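Local coordinates for protein arginase (RocF) (Helicobacter pylori, PDB 4G3H) that probably hydrolyses L-arginine to L-ornithine and urea at a site that holds two manganese ions, at residues A[105-118]-A[223-237]. Sequence-based numbering, arbitrary orientation.
Sequences HKDKKIGILYLDAH and LKAVDIIYLSLDLDI. With MN (manganese (II) ion), chain F; MN (manganese (II) ion), chain E.
Asp116 and Asp234 face each other across the carboxyl ends of neighbouring parallel strands and share two manganese ions. Asp116 splits its carboxylate, OD1 to the chain F ion at 2.2 Å and OD2 to the chain E ion at 2.1 Å. Asp234 bridges with OD2 alone, while its OD1 accepts from Asp236 N in an Asx turn. Asp116 OD1 serves both the chain F ion and His118 N, which reaches it from above the carboxylate plane and closes a second Asx turn. Asp236 holds CG between its backbone N and carbonyl carbon (chi1 64°), bringing the carboxylate over to the other segment, where OD2 binds the chain F ion and OD1 accepts from Ala117 N at 3.0 Å. The ring of His118 binds that ion through ND1, its edge turned to Asp236 OD2, while NE2 is held by Glu250; Asp120 completes the protein ligands of the chain E ion. This is the binuclear manganese cluster of the arginase fold, set where the adjacent inner strands 110-115 and 228-234 of the parallel sheet end. Behind it, the parallel ladder runs from Ile228 N–Lys109 O, whose oxygen also accepts from Asp227 N, up to Asp234 N–Leu115 O. On one face of the sheet Leu113 CD1 fits between Ile229 CG2 and Leu231 CD1, both 3.8 Å away, and Leu115 CB sits against Leu233 CD1 and Ile237 CD1. On the other, the Tyr114 ring leans obliquely on Ser232 CB, its OH hydrogen-bonded to Asp120. At the far end Ile228 CD1 makes a CH-pi contact over one face of the His105 ring, 3.5 Å from its centroid, while Asp227 OD2 takes a nearly straight bond (178°) from Lys109 N.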
ATOM      1  N   HIS A 105      11.286  11.520  -5.192  1.00 38.95           N
ATOM      2  CA  HIS A 105      11.761  11.073  -6.503  1.00 41.17           C
ATOM      3  C   HIS A 105      11.031  11.856  -7.590  1.00 44.20           C
ATOM      4  O   HIS A 105      10.491  11.269  -8.527  1.00 44.75           O
ATOM      5  CB  HIS A 105      11.472   9.583  -6.680  1.00 38.01           C
ATOM      6  CG  HIS A 105      12.065   8.717  -5.612  1.00 37.55           C
ATOM      7  ND1 HIS A 105      13.420   8.490  -5.504  1.00 37.13           N
ATOM      8  CD2 HIS A 105      11.484   8.013  -4.611  1.00 37.35           C
ATOM      9  CE1 HIS A 105      13.649   7.683  -4.483  1.00 36.62           C
ATOM     10  NE2 HIS A 105      12.492   7.378  -3.924  1.00 36.54           N
ATOM     11  N   LYS A 106      11.031  13.180  -7.460  1.00 45.19           N
ATOM     12  CA  LYS A 106      10.336  14.066  -8.392  1.00 47.56           C
ATOM     13  C   LYS A 106      10.656  13.954  -9.876  1.00 47.27           C
ATOM     14  O   LYS A 106       9.791  14.215 -10.709  1.00 48.33           O
ATOM     15  CB  LYS A 106      10.503  15.521  -7.942  1.00 72.53           C
ATOM     16  CG  LYS A 106      11.910  15.900  -7.522  1.00 77.61           C
ATOM     17  CD  LYS A 106      11.922  17.290  -6.905  1.00 81.45           C
ATOM     18  CE  LYS A 106      13.291  17.644  -6.350  1.00 83.46           C
ATOM     19  NZ  LYS A 106      14.336  17.666  -7.407  1.00 83.90           N
ATOM     20  N   ASP A 107      11.878  13.567 -10.218  1.00 44.76           N
ATOM     21  CA  ASP A 107      12.252  13.448 -11.625  1.00 46.30           C
ATOM     22  C   ASP A 107      12.345  12.002 -12.101  1.00 44.93           C
ATOM     23  O   ASP A 107      13.039  11.708 -13.071  1.00 46.19           O
ATOM     24  CB  ASP A 107      13.588  14.146 -11.875  1.00 75.00           C
ATOM     25  CG  ASP A 107      14.709  13.575 -11.031  1.00 79.81           C
ATOM     26  OD1 ASP A 107      15.864  14.017 -11.202  1.00 82.60           O
ATOM     27  OD2 ASP A 107      14.435  12.685 -10.196  1.00 82.45           O
ATOM     28  N   LYS A 108      11.640  11.103 -11.425  1.00 39.77           N
ATOM     29  CA  LYS A 108      11.667   9.695 -11.793  1.00 36.54           C
ATOM     30  C   LYS A 108      10.297   9.188 -12.217  1.00 33.42           C
ATOM     31  O   LYS A 108       9.275   9.646 -11.710  1.00 32.69           O
ATOM     32  CB  LYS A 108      12.167   8.856 -10.614  1.00 48.88           C
ATOM     33  CG  LYS A 108      13.569   9.198 -10.151  1.00 52.51           C
ATOM     34  CD  LYS A 108      14.591   8.900 -11.235  1.00 55.91           C
ATOM     35  CE  LYS A 108      15.996   9.270 -10.791  1.00 56.60           C
ATOM     36  NZ  LYS A 108      16.999   8.982 -11.854  1.00 58.23           N
ATOM     37  N   LYS A 109      10.282   8.251 -13.160  1.00 34.80           N
ATOM     38  CA  LYS A 109       9.034   7.647 -13.610  1.00 32.31           C
ATOM     39  C   LYS A 109       8.794   6.508 -12.617  1.00 29.84           C
ATOM     40  O   LYS A 109       9.649   5.638 -12.437  1.00 27.21           O
ATOM     41  CB  LYS A 109       9.173   7.101 -15.035  1.00 47.76           C
ATOM     42  CG  LYS A 109       7.881   6.513 -15.586  1.00 52.39           C
ATOM     43  CD  LYS A 109       8.028   6.086 -17.039  1.00 55.96           C
ATOM     44  CE  LYS A 109       6.757   5.420 -17.565  1.00 56.61           C
ATOM     45  NZ  LYS A 109       5.577   6.328 -17.569  1.00 56.54           N
ATOM     46  N   ILE A 110       7.631   6.520 -11.973  1.00 30.01           N
ATOM     47  CA  ILE A 110       7.315   5.526 -10.957  1.00 27.52           C
ATOM     48  C   ILE A 110       6.278   4.486 -11.344  1.00 24.80           C
ATOM     49  O   ILE A 110       5.228   4.811 -11.897  1.00 23.70           O
ATOM     50  CB  ILE A 110       6.832   6.227  -9.664  1.00 27.83           C
ATOM     51  CG1 ILE A 110       7.904   7.203  -9.180  1.00 27.86           C
ATOM     52  CG2 ILE A 110       6.518   5.200  -8.582  1.00 26.57           C
ATOM     53  CD1 ILE A 110       7.427   8.153  -8.099  1.00 28.63           C
ATOM     54  N   GLY A 111       6.589   3.229 -11.043  1.00 20.97           N
ATOM     55  CA  GLY A 111       5.669   2.146 -11.325  1.00 19.42           C
ATOM     56  C   GLY A 111       5.065   1.707 -10.006  1.00 19.61           C
ATOM     57  O   GLY A 111       5.709   1.837  -8.960  1.00 18.73           O
ATOM     58  N   ILE A 112       3.841   1.186 -10.043  1.00 23.32           N
ATOM     59  CA  ILE A 112       3.161   0.742  -8.830  1.00 22.06           C
ATOM     60  C   ILE A 112       2.657  -0.699  -8.918  1.00 19.53           C
ATOM     61  O   ILE A 112       1.942  -1.055  -9.843  1.00 20.57           O
ATOM     62  CB  ILE A 112       1.939   1.640  -8.519  1.00 24.49           C
ATOM     63  CG1 ILE A 112       2.365   3.105  -8.438  1.00 25.89           C
ATOM     64  CG2 ILE A 112       1.301   1.220  -7.202  1.00 23.23           C
ATOM     65  CD1 ILE A 112       1.200   4.065  -8.321  1.00 27.49           C
ATOM     66  N   LEU A 113       3.045  -1.525  -7.955  1.00 16.78           N
ATOM     67  CA  LEU A 113       2.583  -2.910  -7.903  1.00 17.03           C
ATOM     68  C   LEU A 113       1.573  -2.838  -6.778  1.00 17.11           C
ATOM     69  O   LEU A 113       1.938  -2.585  -5.627  1.00 13.17           O
ATOM     70  CB  LEU A 113       3.730  -3.861  -7.547  1.00 16.13           C
ATOM     71  CG  LEU A 113       4.852  -3.942  -8.591  1.00 17.99           C
ATOM     72  CD1 LEU A 113       6.018  -4.761  -8.056  1.00 16.76           C
ATOM     73  CD2 LEU A 113       4.308  -4.548  -9.886  1.00 15.81           C
ATOM     74  N   TYR A 114       0.302  -3.035  -7.121  1.00 16.40           N
ATOM     75  CA  TYR A 114      -0.785  -2.933  -6.151  1.00 17.22           C
ATOM     76  C   TYR A 114      -1.507  -4.267  -5.972  1.00 17.19           C
ATOM     77  O   TYR A 114      -2.301  -4.664  -6.823  1.00 16.89           O
ATOM     78  CB  TYR A 114      -1.780  -1.868  -6.647  1.00 15.62           C
ATOM     79  CG  TYR A 114      -2.571  -1.155  -5.573  1.00 16.47           C
ATOM     80  CD1 TYR A 114      -2.002  -0.111  -4.844  1.00 15.27           C
ATOM     81  CD2 TYR A 114      -3.894  -1.497  -5.309  1.00 16.44           C
ATOM     82  CE1 TYR A 114      -2.725   0.579  -3.887  1.00 18.15           C
ATOM     83  CE2 TYR A 114      -4.638  -0.807  -4.339  1.00 19.70           C
ATOM     84  CZ  TYR A 114      -4.041   0.235  -3.636  1.00 18.60           C
ATOM     85  OH  TYR A 114      -4.753   0.945  -2.696  1.00 17.49           O
ATOM     86  N   LEU A 115      -1.232  -4.954  -4.867  1.00 20.74           N
ATOM     87  CA  LEU A 115      -1.858  -6.246  -4.583  1.00 19.96           C
ATOM     88  C   LEU A 115      -3.032  -5.969  -3.669  1.00 21.25           C
ATOM     89  O   LEU A 115      -2.848  -5.560  -2.521  1.00 19.32           O
ATOM     90  CB  LEU A 115      -0.853  -7.185  -3.912  1.00 13.55           C
ATOM     91  CG  LEU A 115       0.268  -7.676  -4.836  1.00 12.59           C
ATOM     92  CD1 LEU A 115       1.165  -6.506  -5.227  1.00 11.74           C
ATOM     93  CD2 LEU A 115       1.082  -8.763  -4.119  1.00 13.73           C
ATOM     94  N   ASP A 116      -4.240  -6.220  -4.167  1.00 22.12           N
ATOM     95  CA  ASP A 116      -5.429  -5.869  -3.403  1.00 22.21           C
ATOM     96  C   ASP A 116      -6.675  -6.522  -4.003  1.00 23.74           C
ATOM     97  O   ASP A 116      -6.710  -6.843  -5.193  1.00 23.01           O
ATOM     98  CB  ASP A 116      -5.568  -4.344  -3.482  1.00 17.39           C
ATOM     99  CG  ASP A 116      -6.472  -3.759  -2.426  1.00 17.79           C
ATOM    100  OD1 ASP A 116      -7.554  -4.307  -2.145  1.00 22.18           O
ATOM    101  OD2 ASP A 116      -6.096  -2.707  -1.891  1.00 18.26           O
ATOM    102  N   ALA A 117      -7.695  -6.718  -3.176  1.00 21.25           N
ATOM    103  CA  ALA A 117      -8.943  -7.286  -3.656  1.00 22.88           C
ATOM    104  C   ALA A 117      -9.730  -6.139  -4.289  1.00 23.77           C
ATOM    105  O   ALA A 117     -10.661  -6.370  -5.061  1.00 24.48           O
ATOM    106  CB  ALA A 117      -9.737  -7.887  -2.496  1.00 23.89           C
ATOM    107  N   HIS A 118      -9.335  -4.906  -3.959  1.00 20.68           N
ATOM    108  CA  HIS A 118     -10.004  -3.701  -4.461  1.00 21.35           C
ATOM    109  C   HIS A 118      -9.116  -2.798  -5.317  1.00 19.44           C
ATOM    110  O   HIS A 118      -7.892  -2.840  -5.224  1.00 17.74           O
ATOM    111  CB  HIS A 118     -10.546  -2.872  -3.287  1.00 25.15           C
ATOM    112  CG  HIS A 118     -11.258  -3.683  -2.250  1.00 26.00           C
ATOM    113  ND1 HIS A 118     -10.618  -4.209  -1.150  1.00 25.79           N
ATOM    114  CD2 HIS A 118     -12.546  -4.095  -2.169  1.00 27.12           C
ATOM    115  CE1 HIS A 118     -11.478  -4.911  -0.435  1.00 25.04           C
ATOM    116  NE2 HIS A 118     -12.655  -4.859  -1.032  1.00 28.31           N
ATOM    117  N   LEU A 223       6.063  -2.255 -17.074  1.00 29.37           N
ATOM    118  CA  LEU A 223       6.978  -1.468 -16.258  1.00 28.62           C
ATOM    119  C   LEU A 223       8.383  -1.288 -16.822  1.00 28.32           C
ATOM    120  O   LEU A 223       9.255  -0.734 -16.155  1.00 28.31           O
ATOM    121  CB  LEU A 223       7.069  -2.108 -14.868  1.00 26.32           C
ATOM    122  CG  LEU A 223       6.251  -1.470 -13.744  1.00 27.64           C
ATOM    123  CD1 LEU A 223       4.849  -1.125 -14.229  1.00 25.02           C
ATOM    124  CD2 LEU A 223       6.216  -2.415 -12.556  1.00 27.06           C
ATOM    125  N   LYS A 224       8.599  -1.745 -18.047  1.00 28.02           N
ATOM    126  CA  LYS A 224       9.912  -1.655 -18.683  1.00 30.38           C
ATOM    127  C   LYS A 224      10.540  -0.258 -18.699  1.00 30.14           C
ATOM    128  O   LYS A 224      11.764  -0.127 -18.668  1.00 30.44           O
ATOM    129  CB  LYS A 224       9.824  -2.185 -20.117  1.00 51.76           C
ATOM    130  CG  LYS A 224       8.793  -1.469 -20.974  1.00 56.40           C
ATOM    131  CD  LYS A 224       8.747  -2.038 -22.379  1.00 62.00           C
ATOM    132  CE  LYS A 224       7.738  -1.292 -23.240  1.00 63.92           C
ATOM    133  NZ  LYS A 224       7.744  -1.773 -24.648  1.00 64.37           N
ATOM    134  N   ALA A 225       9.715   0.783 -18.729  1.00 35.21           N
ATOM    135  CA  ALA A 225      10.241   2.142 -18.785  1.00 35.60           C
ATOM    136  C   ALA A 225      10.363   2.905 -17.462  1.00 35.56           C
ATOM    137  O   ALA A 225      10.996   3.963 -17.424  1.00 36.49           O
ATOM    138  CB  ALA A 225       9.414   2.962 -19.773  1.00 38.38           C
ATOM    139  N   VAL A 226       9.775   2.393 -16.383  1.00 33.86           N
ATOM    140  CA  VAL A 226       9.841   3.103 -15.099  1.00 30.62           C
ATOM    141  C   VAL A 226      11.224   3.034 -14.472  1.00 29.13           C
ATOM    142  O   VAL A 226      11.958   2.074 -14.684  1.00 27.88           O
ATOM    143  CB  VAL A 226       8.800   2.559 -14.076  1.00 23.06           C
ATOM    144  CG1 VAL A 226       7.410   2.535 -14.713  1.00 19.75           C
ATOM    145  CG2 VAL A 226       9.210   1.175 -13.587  1.00 19.18           C
ATOM    146  N   ASP A 227      11.566   4.056 -13.690  1.00 29.49           N
ATOM    147  CA  ASP A 227      12.866   4.127 -13.029  1.00 30.05           C
ATOM    148  C   ASP A 227      12.858   3.477 -11.656  1.00 29.16           C
ATOM    149  O   ASP A 227      13.856   2.899 -11.234  1.00 29.00           O
ATOM    150  CB  ASP A 227      13.310   5.584 -12.875  1.00 35.59           C
ATOM    151  CG  ASP A 227      13.433   6.299 -14.202  1.00 38.62           C
ATOM    152  OD1 ASP A 227      14.208   5.817 -15.058  1.00 42.34           O
ATOM    153  OD2 ASP A 227      12.755   7.337 -14.382  1.00 36.75           O
ATOM    154  N   ILE A 228      11.743   3.604 -10.944  1.00 27.28           N
ATOM    155  CA  ILE A 228      11.636   3.014  -9.619  1.00 27.40           C
ATOM    156  C   ILE A 228      10.233   2.480  -9.381  1.00 26.15           C
ATOM    157  O   ILE A 228       9.262   2.951  -9.972  1.00 24.37           O
ATOM    158  CB  ILE A 228      11.998   4.016  -8.505  1.00 28.84           C
ATOM    159  CG1 ILE A 228      11.071   5.221  -8.568  1.00 28.21           C
ATOM    160  CG2 ILE A 228      13.461   4.427  -8.626  1.00 25.35           C
ATOM    161  CD1 ILE A 228      11.290   6.184  -7.437  1.00 32.71           C
ATOM    162  N   ILE A 229      10.140   1.500  -8.495  1.00 27.87           N
ATOM    163  CA  ILE A 229       8.879   0.848  -8.219  1.00 26.97           C
ATOM    164  C   ILE A 229       8.476   0.889  -6.750  1.00 27.61           C
ATOM    165  O   ILE A 229       9.320   0.812  -5.851  1.00 28.59           O
ATOM    166  CB  ILE A 229       8.956  -0.613  -8.701  1.00 20.24           C
ATOM    167  CG1 ILE A 229       9.310  -0.634 -10.192  1.00 18.25           C
ATOM    168  CG2 ILE A 229       7.639  -1.331  -8.457  1.00 19.12           C
ATOM    169  CD1 ILE A 229       9.511  -2.030 -10.762  1.00 14.04           C
ATOM    170  N   TYR A 230       7.172   1.028  -6.530  1.00 22.50           N
ATOM    171  CA  TYR A 230       6.581   1.061  -5.198  1.00 21.52           C
ATOM    172  C   TYR A 230       5.611  -0.124  -5.115  1.00 20.04           C
ATOM    173  O   TYR A 230       4.720  -0.258  -5.960  1.00 18.33           O
ATOM    174  CB  TYR A 230       5.811   2.377  -5.006  1.00 23.43           C
ATOM    175  CG  TYR A 230       5.131   2.539  -3.660  1.00 23.54           C
ATOM    176  CD1 TYR A 230       5.795   3.127  -2.578  1.00 24.88           C
ATOM    177  CD2 TYR A 230       3.815   2.105  -3.467  1.00 24.07           C
ATOM    178  CE1 TYR A 230       5.160   3.279  -1.333  1.00 25.08           C
ATOM    179  CE2 TYR A 230       3.174   2.248  -2.231  1.00 25.57           C
ATOM    180  CZ  TYR A 230       3.851   2.834  -1.170  1.00 26.76           C
ATOM    181  OH  TYR A 230       3.213   2.965   0.045  1.00 25.56           O
ATOM    182  N   LEU A 231       5.792  -0.996  -4.125  1.00 23.40           N
ATOM    183  CA  LEU A 231       4.882  -2.133  -3.970  1.00 23.36           C
ATOM    184  C   LEU A 231       3.946  -1.921  -2.780  1.00 22.96           C
ATOM    185  O   LEU A 231       4.388  -1.681  -1.651  1.00 22.14           O
ATOM    186  CB  LEU A 231       5.644  -3.455  -3.787  1.00 12.98           C
ATOM    187  CG  LEU A 231       4.699  -4.672  -3.874  1.00 15.45           C
ATOM    188  CD1 LEU A 231       5.423  -5.861  -4.484  1.00 12.79           C
ATOM    189  CD2 LEU A 231       4.136  -5.020  -2.492  1.00 12.06           C
ATOM    190  N   SER A 232       2.648  -2.006  -3.046  1.00 19.59           N
ATOM    191  CA  SER A 232       1.652  -1.831  -2.001  1.00 20.26           C
ATOM    192  C   SER A 232       0.830  -3.108  -1.881  1.00 18.85           C
ATOM    193  O   SER A 232       0.124  -3.492  -2.811  1.00 20.51           O
ATOM    194  CB  SER A 232       0.743  -0.647  -2.329  1.00 19.37           C
ATOM    195  OG  SER A 232      -0.058  -0.312  -1.214  1.00 20.23           O
ATOM    196  N   LEU A 233       0.925  -3.756  -0.726  1.00 15.31           N
ATOM    197  CA  LEU A 233       0.219  -5.007  -0.487  1.00 16.34           C
ATOM    198  C   LEU A 233      -0.894  -4.904   0.547  1.00 16.97           C
ATOM    199  O   LEU A 233      -0.646  -4.574   1.713  1.00 14.47           O
ATOM    200  CB  LEU A 233       1.210  -6.101  -0.040  1.00 15.11           C
ATOM    201  CG  LEU A 233       0.602  -7.351   0.637  1.00 17.70           C
ATOM    202  CD1 LEU A 233      -0.349  -8.056  -0.323  1.00 14.50           C
ATOM    203  CD2 LEU A 233       1.697  -8.300   1.087  1.00 14.14           C
ATOM    204  N   ASP A 234      -2.112  -5.215   0.108  1.00 18.95           N
ATOM    205  CA  ASP A 234      -3.295  -5.220   0.968  1.00 20.73           C
ATOM    206  C   ASP A 234      -3.591  -6.703   1.215  1.00 20.08           C
ATOM    207  O   ASP A 234      -3.857  -7.448   0.276  1.00 21.24           O
ATOM    208  CB  ASP A 234      -4.482  -4.568   0.252  1.00 17.97           C
ATOM    209  CG  ASP A 234      -5.728  -4.490   1.127  1.00 21.59           C
ATOM    210  OD1 ASP A 234      -5.942  -5.376   1.994  1.00 22.19           O
ATOM    211  OD2 ASP A 234      -6.509  -3.538   0.936  1.00 20.95           O
ATOM    212  N   LEU A 235      -3.560  -7.125   2.472  1.00 19.68           N
ATOM    213  CA  LEU A 235      -3.779  -8.522   2.808  1.00 22.14           C
ATOM    214  C   LEU A 235      -5.117  -9.117   2.354  1.00 22.45           C
ATOM    215  O   LEU A 235      -5.256 -10.338   2.267  1.00 20.70           O
ATOM    216  CB  LEU A 235      -3.598  -8.721   4.319  1.00 23.93           C
ATOM    217  CG  LEU A 235      -2.188  -8.413   4.855  1.00 25.47           C
ATOM    218  CD1 LEU A 235      -2.214  -8.367   6.377  1.00 24.34           C
ATOM    219  CD2 LEU A 235      -1.193  -9.464   4.360  1.00 23.28           C
ATOM    220  N   ASP A 236      -6.100  -8.277   2.056  1.00 22.04           N
ATOM    221  CA  ASP A 236      -7.377  -8.825   1.624  1.00 22.72           C
ATOM    222  C   ASP A 236      -7.304  -9.405   0.209  1.00 23.08           C
ATOM    223  O   ASP A 236      -8.322  -9.817  -0.351  1.00 21.36           O
ATOM    224  CB  ASP A 236      -8.506  -7.785   1.727  1.00 23.13           C
ATOM    225  CG  ASP A 236      -8.314  -6.595   0.806  1.00 24.36           C
ATOM    226  OD1 ASP A 236      -7.584  -6.699  -0.202  1.00 27.49           O
ATOM    227  OD2 ASP A 236      -8.923  -5.547   1.091  1.00 25.51           O
ATOM    228  N   ILE A 237      -6.103  -9.440  -0.371  1.00 24.32           N
ATOM    229  CA  ILE A 237      -5.958 -10.023  -1.696  1.00 21.77           C
ATOM    230  C   ILE A 237      -6.135 -11.524  -1.491  1.00 24.12           C
ATOM    231  O   ILE A 237      -6.536 -12.254  -2.402  1.00 24.08           O
ATOM    232  CB  ILE A 237      -4.575  -9.727  -2.319  1.00 16.73           C
ATOM    233  CG1 ILE A 237      -4.491 -10.368  -3.712  1.00 16.77           C
ATOM    234  CG2 ILE A 237      -3.472 -10.235  -1.421  1.00 14.99           C
ATOM    235  CD1 ILE A 237      -3.237 -10.010  -4.503  1.00 13.21           C
TER
HETATM  236 MN    MN F 501      -8.529  -3.905  -0.166  1.00 28.33          MN
HETATM  237 MN    MN E 500      -6.886  -1.497  -0.417  1.00 32.17          MN